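PDB 2H8O: geranyltranstransferase from Agrobacterium tumefaciens, which probably catalyses the condensation of geranyl diphosphate with isopentenyl diphosphate to form farnesyl diphosphate. Local coordinates for residues P90-E95 with A224-A229; V97-G102 with E318-L323; A104-H109 with A234-S239; Q245-F250 with A314-K319. All coordinates share one frame; numbering follows the deposited sequence.

Contact 1: residues P90-E95 with A224-A229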
# COMPACT_ATOMS: atom_id res chain seq x y z
N PRO A 90 -6.52 11.35 -11.97
CA PRO A 90 -5.98 12.65 -11.58
C PRO A 90 -6.79 13.86 -12.06
O PRO A 90 -6.90 14.84 -11.34
CB PRO A 90 -4.58 12.67 -12.21
CG PRO A 90 -4.34 11.38 -12.76
CD PRO A 90 -5.51 10.49 -12.61
N PHE A 91 -7.34 13.78 -13.27
CA PHE A 91 -8.17 14.85 -13.79
C PHE A 91 -9.30 15.14 -12.80
O PHE A 91 -9.58 16.31 -12.47
CB PHE A 91 -8.75 14.47 -15.15
CG PHE A 91 -9.84 15.37 -15.61
CD1 PHE A 91 -9.58 16.46 -16.42
CD2 PHE A 91 -11.15 15.15 -15.21
CE1 PHE A 91 -10.62 17.29 -16.83
CE2 PHE A 91 -12.17 15.99 -15.62
CZ PHE A 91 -11.91 17.03 -16.42
N LEU A 92 -9.96 14.07 -12.34
CA LEU A 92 -11.11 14.23 -11.46
C LEU A 92 -10.71 14.82 -10.10
O LEU A 92 -11.42 15.68 -9.55
CB LEU A 92 -11.85 12.89 -11.29
CG LEU A 92 -12.57 12.38 -12.55
CD1 LEU A 92 -12.95 10.91 -12.39
CD2 LEU A 92 -13.79 13.24 -12.88
N VAL A 93 -9.57 14.40 -9.57
CA VAL A 93 -9.05 14.99 -8.32
C VAL A 93 -8.78 16.50 -8.49
O VAL A 93 -9.29 17.36 -7.72
CB VAL A 93 -7.79 14.28 -7.83
CG1 VAL A 93 -7.27 14.99 -6.58
CG2 VAL A 93 -8.07 12.79 -7.56
N ILE A 94 -8.01 16.82 -9.51
CA ILE A 94 -7.64 18.21 -9.80
C ILE A 94 -8.89 19.07 -9.97
O ILE A 94 -8.98 20.18 -9.44
CB ILE A 94 -6.76 18.26 -11.08
CG1 ILE A 94 -5.37 17.64 -10.79
CG2 ILE A 94 -6.61 19.71 -11.58
CD1 ILE A 94 -4.59 17.27 -12.02
N GLU A 95 -9.85 18.57 -10.74
CA GLU A 95 -11.04 19.39 -11.05
C GLU A 95 -12.05 19.46 -9.90
O GLU A 95 -12.74 20.46 -9.74
CB GLU A 95 -11.66 18.96 -12.38
CG GLU A 95 -10.71 19.21 -13.59
CD GLU A 95 -10.29 20.70 -13.74
OE1 GLU A 95 -11.10 21.60 -13.40
OE2 GLU A 95 -9.17 20.99 -14.24
N ALA A 224 -14.85 2.41 -7.33
CA ALA A 224 -14.38 2.94 -6.05
C ALA A 224 -13.28 4.00 -6.23
O ALA A 224 -13.30 5.02 -5.56
CB ALA A 224 -13.89 1.81 -5.12
N LEU A 225 -12.35 3.78 -7.16
CA LEU A 225 -11.28 4.77 -7.40
C LEU A 225 -11.83 6.06 -8.00
O LEU A 225 -11.30 7.13 -7.73
CB LEU A 225 -10.16 4.25 -8.32
CG LEU A 225 -9.28 3.15 -7.74
CD1 LEU A 225 -7.97 3.11 -8.51
CD2 LEU A 225 -8.99 3.36 -6.25
N LEU A 226 -12.88 5.94 -8.81
CA LEU A 226 -13.52 7.14 -9.43
C LEU A 226 -14.34 7.93 -8.39
O LEU A 226 -14.30 9.16 -8.36
CB LEU A 226 -14.33 6.74 -10.67
CG LEU A 226 -13.48 6.18 -11.83
CD1 LEU A 226 -14.38 5.41 -12.82
CD2 LEU A 226 -12.67 7.30 -12.52
N ARG A 227 -15.03 7.21 -7.51
CA ARG A 227 -15.67 7.80 -6.34
C ARG A 227 -14.66 8.56 -5.48
O ARG A 227 -14.86 9.73 -5.14
CB ARG A 227 -16.36 6.67 -5.54
CG ARG A 227 -17.03 7.12 -4.25
CD ARG A 227 -17.37 5.91 -3.37
NE ARG A 227 -16.18 5.40 -2.69
CZ ARG A 227 -15.95 4.13 -2.35
NH1 ARG A 227 -16.81 3.17 -2.68
NH2 ARG A 227 -14.83 3.82 -1.72
N PHE A 228 -13.58 7.88 -5.13
CA PHE A 228 -12.52 8.48 -4.35
C PHE A 228 -11.98 9.74 -5.05
O PHE A 228 -11.74 10.76 -4.39
CB PHE A 228 -11.37 7.49 -4.12
CG PHE A 228 -10.14 8.15 -3.56
CD1 PHE A 228 -9.99 8.35 -2.20
CD2 PHE A 228 -9.16 8.63 -4.41
CE1 PHE A 228 -8.87 9.01 -1.70
CE2 PHE A 228 -8.04 9.30 -3.92
CZ PHE A 228 -7.90 9.49 -2.57
N ALA A 229 -11.75 9.68 -6.36
CA ALA A 229 -11.15 10.82 -7.06
C ALA A 229 -11.94 12.10 -6.85
O ALA A 229 -11.39 13.17 -6.65
CB ALA A 229 -11.05 10.52 -8.55
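Val-93 and Ala-229 have the nearest CA atoms across the contact, 4.8 Å apart, where segments 90-95 and 224-229 run side by side in the same general direction with axes 8.8 Å apart and inclined at 23°. With only a methyl for a side chain, Ala-229 fits at this close approach. Its methyl group enters the angle between two consecutive residues of the other helix, meeting Leu-92 CB at 3.7 Å and Val-93 CG2 at 3.9 Å. In Val-93, CG1 stands anti to the backbone N (chi1 177°), which places CG2 beside that N and over the backbone of Ala-229. The carbonyl oxygen of Ala-229 is buried without a conventional hydrogen-bond partner; what it receives instead is a CA-H...O contact from Val-93 CA at 3.4 Å. One turn earlier on the 224-229 side, the two leucines meet at their methyl ends, with Leu-92 CD1 lying 3.6 Å from Leu-226 CD2 and the side chains crossing at a slant. The interface is wholly apolar in its side chains and belongs to the helical core of the polyprenyl synthetase fold. Leu-114 of helix 104-125 covers Val-93 and Ala-229 together, while Leu-323 of helix 321-331 packs on Leu-92.

Contact 2: residues V97-G102 with E318-L323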
# COMPACT_ATOMS: atom_id res chain seq x y z
N VAL A 97 -11.01 19.46 -6.76
CA VAL A 97 -10.34 20.45 -5.93
C VAL A 97 -10.62 21.87 -6.46
O VAL A 97 -10.94 22.77 -5.67
CB VAL A 97 -8.82 20.18 -5.85
CG1 VAL A 97 -8.12 21.33 -5.12
CG2 VAL A 97 -8.53 18.84 -5.12
N ALA A 98 -10.52 22.09 -7.77
CA ALA A 98 -10.75 23.41 -8.36
C ALA A 98 -12.19 23.88 -8.15
O ALA A 98 -12.43 25.05 -7.82
CB ALA A 98 -10.44 23.40 -9.84
N LEU A 99 -13.14 22.96 -8.35
CA LEU A 99 -14.56 23.26 -8.15
C LEU A 99 -14.83 23.84 -6.78
O LEU A 99 -15.63 24.78 -6.64
CB LEU A 99 -15.42 22.01 -8.35
CG LEU A 99 -16.93 22.19 -8.15
CD1 LEU A 99 -17.54 22.99 -9.29
CD2 LEU A 99 -17.58 20.83 -7.98
N LEU A 100 -14.17 23.26 -5.77
CA LEU A 100 -14.40 23.57 -4.35
C LEU A 100 -13.39 24.56 -3.77
O LEU A 100 -13.38 24.81 -2.57
CB LEU A 100 -14.41 22.26 -3.55
CG LEU A 100 -15.45 21.23 -3.99
CD1 LEU A 100 -15.40 19.90 -3.23
CD2 LEU A 100 -16.84 21.86 -3.87
N GLY A 101 -12.53 25.10 -4.63
CA GLY A 101 -11.58 26.14 -4.24
C GLY A 101 -10.40 25.72 -3.38
O GLY A 101 -9.79 26.58 -2.72
N GLY A 102 -10.06 24.43 -3.41
CA GLY A 102 -8.92 23.91 -2.66
C GLY A 102 -7.60 24.23 -3.31
O GLY A 102 -7.56 24.84 -4.38
N GLU A 318 -21.65 27.84 -13.37
CA GLU A 318 -20.69 27.70 -14.47
C GLU A 318 -19.40 27.02 -14.05
O GLU A 318 -18.70 26.42 -14.88
CB GLU A 318 -20.31 29.09 -15.02
CG GLU A 318 -21.47 29.96 -15.45
CD GLU A 318 -22.15 29.47 -16.71
OE1 GLU A 318 -21.94 28.30 -17.09
OE2 GLU A 318 -22.90 30.29 -17.31
N LYS A 319 -19.05 27.14 -12.77
CA LYS A 319 -17.82 26.58 -12.25
C LYS A 319 -17.80 25.04 -12.34
O LYS A 319 -16.74 24.43 -12.31
CB LYS A 319 -17.66 27.04 -10.81
CG LYS A 319 -16.30 26.81 -10.22
CD LYS A 319 -16.12 27.60 -8.93
CE LYS A 319 -17.18 27.27 -7.88
NZ LYS A 319 -18.35 28.22 -7.92
N ALA A 320 -18.98 24.43 -12.48
CA ALA A 320 -19.09 22.97 -12.61
C ALA A 320 -19.02 22.48 -14.08
O ALA A 320 -19.09 21.30 -14.35
CB ALA A 320 -20.39 22.47 -11.94
N ALA A 321 -18.86 23.39 -15.03
CA ALA A 321 -18.90 23.04 -16.45
C ALA A 321 -17.90 21.95 -16.86
O ALA A 321 -18.24 21.06 -17.64
CB ALA A 321 -18.66 24.28 -17.33
N ILE A 322 -16.69 22.05 -16.33
CA ILE A 322 -15.63 21.08 -16.67
C ILE A 322 -15.96 19.68 -16.18
O ILE A 322 -15.80 18.71 -16.92
CB ILE A 322 -14.27 21.54 -16.11
CG1 ILE A 322 -13.77 22.73 -16.93
CG2 ILE A 322 -13.26 20.41 -16.13
CD1 ILE A 322 -12.57 23.38 -16.37
N LEU A 323 -16.41 19.57 -14.94
CA LEU A 323 -16.80 18.25 -14.41
C LEU A 323 -18.04 17.71 -15.08
O LEU A 323 -18.15 16.51 -15.30
CB LEU A 323 -16.98 18.29 -12.91
CG LEU A 323 -15.67 18.26 -12.13
CD1 LEU A 323 -15.93 18.59 -10.66
CD2 LEU A 323 -14.94 16.91 -12.29
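Leu-99, in the last turn of helix 88-99, fills the angle between the Lys-319 to Ala-320 backbone and the first turn of helix 321-331, and this is the tightly packed part. CG stands anti to the backbone N (chi1 179°), and chi2 (72°) points the two methyl groups at different partners. CD1 sits against the peptide, 3.4 Å from Lys-319 O and 3.7 Å from Ala-320 CA, and also touches the Ala-320 methyl. CD2 meets Leu-323 CD1 at 3.9 Å, the two leucine side chains lying askew to each other. Lys-319 forms the solvent-exposed rim, where one methylene still comes close to a carbonyl. Its chain leaves the backbone extended and then bends at its last two torsions, and CE passes 3.2 Å from Leu-99 O, with no hydrogen bond between the segments. Just beyond Leu-99 the helix ends in a Schellman motif: Gly-101, with positive phi (72°), turns the chain, and Gly-102 N bonds back to Val-97 O at 2.9 Å. The contact thus seats the end of helix 88-99 against the start of helix 321-331, with Tyr-316 of the preceding loop touching Leu-99 and Phe-250 of helix 241-267 packing on Leu-323.

Contact 3: residues A104-H109 with A234-S239; sequences AEAGLH and AIIAGS
Ile-236 projects from the last turn of helix 211-237 onto the first turns of helix 104-125 and makes this small contact with both of its branches. The CG2 methyl, anti to the backbone N, faces the methyl of Ala-106, and Ala-106 CB lies 4.0 Å from Ile-236 CG2. The longer branch starts beside the backbone N (chi1 -70°) and runs on extended, which carries CD1 to the next residue, 4.2 Å from Gly-107 CA. The isoleucine therefore straddles two adjacent small residues, resting a methyl on one and its tip by the backbone of the other. No hydrogen bond joins the segments. On the 104-109 side, His-109 ND1 donates to Glu-105 O at 3.0 Å, reaching it from above the carbonyl plane, while His-109 N approaches the same oxygen from the opposite face; Glu-105 O accepts both bonds, and the one from ND1 holds the imidazole against its own helix. The 234-239 side closes in a Schellman motif, with Gly-238 at positive phi and Ser-239 N bonded to Ala-234 O at 3.0 Å. Among its neighbours, Ile-236 also packs on Val-93 and Val-97 of helix 88-99 and on Leu-181 of helix 175-189, so it joins four helices of the bundle at one end.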
# COMPACT_ATOMS: atom_id res chain seq x y z
N ALA A 104 -4.54 23.76 -5.42
CA ALA A 104 -4.26 23.01 -6.64
C ALA A 104 -3.01 22.15 -6.52
O ALA A 104 -2.92 21.10 -7.15
CB ALA A 104 -4.09 23.97 -7.83
N GLU A 105 -2.03 22.59 -5.72
CA GLU A 105 -0.80 21.81 -5.57
C GLU A 105 -1.12 20.54 -4.79
O GLU A 105 -0.63 19.47 -5.13
CB GLU A 105 0.31 22.62 -4.86
CG GLU A 105 1.66 21.91 -4.79
CD GLU A 105 2.76 22.75 -4.16
OE1 GLU A 105 2.48 23.86 -3.64
OE2 GLU A 105 3.93 22.30 -4.20
N ALA A 106 -1.95 20.65 -3.76
CA ALA A 106 -2.39 19.46 -3.03
C ALA A 106 -3.19 18.54 -3.95
O ALA A 106 -3.00 17.31 -3.97
CB ALA A 106 -3.18 19.87 -1.81
N GLY A 107 -4.05 19.13 -4.77
CA GLY A 107 -4.79 18.38 -5.79
C GLY A 107 -3.89 17.61 -6.75
O GLY A 107 -4.15 16.44 -7.07
N LEU A 108 -2.82 18.26 -7.20
CA LEU A 108 -1.86 17.63 -8.09
C LEU A 108 -1.15 16.45 -7.42
O LEU A 108 -0.99 15.38 -8.02
CB LEU A 108 -0.85 18.66 -8.59
CG LEU A 108 0.08 18.20 -9.69
CD1 LEU A 108 -0.69 17.92 -10.98
CD2 LEU A 108 1.18 19.23 -9.92
N HIS A 109 -0.73 16.63 -6.16
CA HIS A 109 -0.04 15.56 -5.42
C HIS A 109 -0.97 14.39 -5.19
O HIS A 109 -0.58 13.24 -5.42
CB HIS A 109 0.51 16.10 -4.10
CG HIS A 109 1.83 16.77 -4.27
ND1 HIS A 109 1.99 17.93 -4.99
CD2 HIS A 109 3.08 16.38 -3.91
CE1 HIS A 109 3.27 18.24 -5.05
NE2 HIS A 109 3.95 17.32 -4.40
N ALA A 234 -13.26 17.33 -2.15
CA ALA A 234 -13.94 17.83 -0.96
C ALA A 234 -13.08 17.65 0.30
O ALA A 234 -13.00 18.56 1.12
CB ALA A 234 -15.29 17.14 -0.79
N ILE A 235 -12.42 16.50 0.44
CA ILE A 235 -11.54 16.29 1.59
C ILE A 235 -10.37 17.30 1.58
O ILE A 235 -10.05 17.93 2.59
CB ILE A 235 -10.99 14.85 1.62
CG1 ILE A 235 -12.14 13.87 1.81
CG2 ILE A 235 -9.97 14.71 2.74
CD1 ILE A 235 -11.69 12.44 1.73
N ILE A 236 -9.76 17.46 0.42
CA ILE A 236 -8.64 18.39 0.25
C ILE A 236 -9.09 19.84 0.50
O ILE A 236 -8.36 20.61 1.09
CB ILE A 236 -8.07 18.26 -1.17
CG1 ILE A 236 -7.35 16.90 -1.35
CG2 ILE A 236 -7.14 19.45 -1.51
CD1 ILE A 236 -7.10 16.50 -2.82
N ALA A 237 -10.27 20.19 0.03
CA ALA A 237 -10.78 21.57 0.14
C ALA A 237 -11.27 21.89 1.56
O ALA A 237 -11.53 23.06 1.88
CB ALA A 237 -11.88 21.82 -0.87
N GLY A 238 -11.41 20.87 2.40
CA GLY A 238 -11.92 21.04 3.76
C GLY A 238 -13.41 21.33 3.77
O GLY A 238 -13.90 22.10 4.61
N SER A 239 -14.13 20.71 2.85
CA SER A 239 -15.57 20.90 2.67
C SER A 239 -16.37 20.35 3.84
O SER A 239 -15.92 19.43 4.53
CB SER A 239 -16.05 20.16 1.42
OG SER A 239 -15.42 20.67 0.26

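Contact 4: residues Q245-F250 with A314-K319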
# COMPACT_ATOMS: atom_id res chain seq x y z
N GLN A 245 -20.29 14.59 0.71
CA GLN A 245 -21.26 13.61 0.21
C GLN A 245 -21.67 13.88 -1.22
O GLN A 245 -21.82 12.95 -2.00
CB GLN A 245 -22.53 13.51 1.10
CG GLN A 245 -22.33 12.76 2.37
CD GLN A 245 -21.69 11.42 2.13
OE1 GLN A 245 -22.19 10.62 1.34
NE2 GLN A 245 -20.53 11.19 2.74
N ARG A 246 -21.90 15.15 -1.56
CA ARG A 246 -22.30 15.55 -2.91
C ARG A 246 -21.23 15.08 -3.92
O ARG A 246 -21.55 14.47 -4.95
CB ARG A 246 -22.48 17.06 -2.99
CG ARG A 246 -22.91 17.57 -4.36
CD ARG A 246 -23.37 19.04 -4.31
NE ARG A 246 -24.51 19.19 -3.40
CZ ARG A 246 -25.80 18.97 -3.70
NH1 ARG A 246 -26.19 18.65 -4.94
NH2 ARG A 246 -26.73 19.11 -2.76
N LEU A 247 -19.97 15.38 -3.62
CA LEU A 247 -18.89 14.99 -4.55
C LEU A 247 -18.70 13.48 -4.62
O LEU A 247 -18.45 12.95 -5.71
CB LEU A 247 -17.59 15.74 -4.26
CG LEU A 247 -17.41 17.06 -5.03
CD1 LEU A 247 -17.22 16.81 -6.52
CD2 LEU A 247 -18.59 18.02 -4.82
N ARG A 248 -18.83 12.79 -3.50
CA ARG A 248 -18.88 11.32 -3.48
C ARG A 248 -19.98 10.77 -4.43
O ARG A 248 -19.74 9.88 -5.32
CB ARG A 248 -19.06 10.82 -2.04
CG ARG A 248 -18.99 9.33 -1.87
CD ARG A 248 -19.38 8.94 -0.45
NE ARG A 248 -19.51 7.50 -0.25
CZ ARG A 248 -18.51 6.66 -0.02
NH1 ARG A 248 -17.26 7.11 0.04
NH2 ARG A 248 -18.75 5.36 0.16
N LEU A 249 -21.19 11.27 -4.26
CA LEU A 249 -22.28 10.82 -5.10
C LEU A 249 -21.98 11.10 -6.57
O LEU A 249 -22.25 10.25 -7.43
CB LEU A 249 -23.59 11.50 -4.69
CG LEU A 249 -24.35 11.14 -3.44
CD1 LEU A 249 -25.68 11.86 -3.54
CD2 LEU A 249 -24.58 9.64 -3.32
N PHE A 250 -21.44 12.28 -6.86
CA PHE A 250 -21.05 12.61 -8.23
C PHE A 250 -20.05 11.56 -8.75
O PHE A 250 -20.17 11.06 -9.87
CB PHE A 250 -20.45 14.02 -8.30
CG PHE A 250 -20.00 14.41 -9.68
CD1 PHE A 250 -20.90 14.88 -10.63
CD2 PHE A 250 -18.67 14.28 -10.05
CE1 PHE A 250 -20.46 15.23 -11.90
CE2 PHE A 250 -18.25 14.61 -11.32
CZ PHE A 250 -19.14 15.09 -12.24
N ALA A 314 -25.29 21.27 -10.00
CA ALA A 314 -26.05 22.47 -10.34
C ALA A 314 -25.74 23.64 -9.43
O ALA A 314 -25.62 24.77 -9.92
CB ALA A 314 -27.55 22.16 -10.31
N PRO A 315 -25.64 23.41 -8.11
CA PRO A 315 -25.46 24.57 -7.23
C PRO A 315 -24.19 25.39 -7.46
O PRO A 315 -24.13 26.55 -7.03
CB PRO A 315 -25.45 23.96 -5.82
CG PRO A 315 -26.17 22.67 -5.97
CD PRO A 315 -25.75 22.17 -7.32
N TYR A 316 -23.19 24.81 -8.12
CA TYR A 316 -21.93 25.51 -8.40
C TYR A 316 -21.95 26.32 -9.68
O TYR A 316 -20.96 27.00 -9.97
CB TYR A 316 -20.76 24.51 -8.42
CG TYR A 316 -20.65 23.76 -7.13
CD1 TYR A 316 -19.98 24.30 -6.04
CD2 TYR A 316 -21.25 22.51 -7.00
CE1 TYR A 316 -19.91 23.60 -4.83
CE2 TYR A 316 -21.18 21.82 -5.81
CZ TYR A 316 -20.52 22.37 -4.73
OH TYR A 316 -20.48 21.64 -3.56
N GLY A 317 -23.04 26.26 -10.45
CA GLY A 317 -23.19 27.05 -11.67
C GLY A 317 -22.11 26.78 -12.71
O GLY A 317 -21.70 25.63 -12.89
N GLU A 318 -21.65 27.84 -13.37
CA GLU A 318 -20.69 27.70 -14.47
C GLU A 318 -19.40 27.02 -14.05
O GLU A 318 -18.70 26.42 -14.88
CB GLU A 318 -20.31 29.09 -15.02
CG GLU A 318 -21.47 29.96 -15.45
CD GLU A 318 -22.15 29.47 -16.71
OE1 GLU A 318 -21.94 28.30 -17.09
OE2 GLU A 318 -22.90 30.29 -17.31
N LYS A 319 -19.05 27.14 -12.77
CA LYS A 319 -17.82 26.58 -12.25
C LYS A 319 -17.80 25.04 -12.34
O LYS A 319 -16.74 24.43 -12.31
CB LYS A 319 -17.66 27.04 -10.81
CG LYS A 319 -16.30 26.81 -10.22
CD LYS A 319 -16.12 27.60 -8.93
CE LYS A 319 -17.18 27.27 -7.88
NZ LYS A 319 -18.35 28.22 -7.92
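Pro-315 covers one face of the Arg-246 guanidinium, its CG 4.1 Å above the plane and offset toward the rim, near NH1. The Tyr-316 ring is met differently: Arg-246 CD comes to its edge, near the ring plane, at 3.8 Å from Tyr-316 CE2. Guanidinium and ring are inclined at 64°, so there is no stacking between them; the two side chains instead run antiparallel alongside one another. Arg-246 leaves its helix with CG anti to the backbone N (chi1 -179°); these extended first torsions carry CD to the edge of the tyrosine ring, and the bend at chi3 (-60°) then turns the guanidinium toward Pro-315. Leu-247 adds a marginal touch, CD2 lying 4.3 Å from Tyr-316 OH. Arg-246 NH1 and Tyr-316 OH each find a hydrogen-bond partner just outside the two segments, Leu-312 O at the close of helix 295-312 and Glu-243 OE2. No hydrogen bond crosses between 245-250 and 314-319, which meet by van der Waals contact; the polar bonds go to flanking residues. A positive guanidinium at the carbonyl end of helix 295-312 is probably favourable electrostatically, and its bond joins that end to helix 241-267, while the tyrosine hydroxyl ties the turn before helix 321-331 to the same helix.

In the fold
Contact 1 lies nearest the middle of the chain, its centre about 6 Å from the chain's centre, with the centres of contacts 2, 3 and 4 roughly 16 to 19 Å out. Contacts 2 and 4, with centres about 8 Å apart, share Glu-318 and Lys-319 and also join where Leu-100 CD2 meets Tyr-316 CE1 at 3.7 Å. Leu-100 reaches contact 3 as well, its CD1 3.4 Å from Ala-234 CA. Ile-322 lies on Phe-91 and Glu-95, linking contact 2 to contact 1. Glu-243 bonds both Ser-239 and Tyr-316, bridging contacts 3 and 4. In this family the aspartate-rich motifs of the active site occupy the far ends of helices 104-125 and 241-267, so contacts 3 and 4 probably lie remote from catalysis.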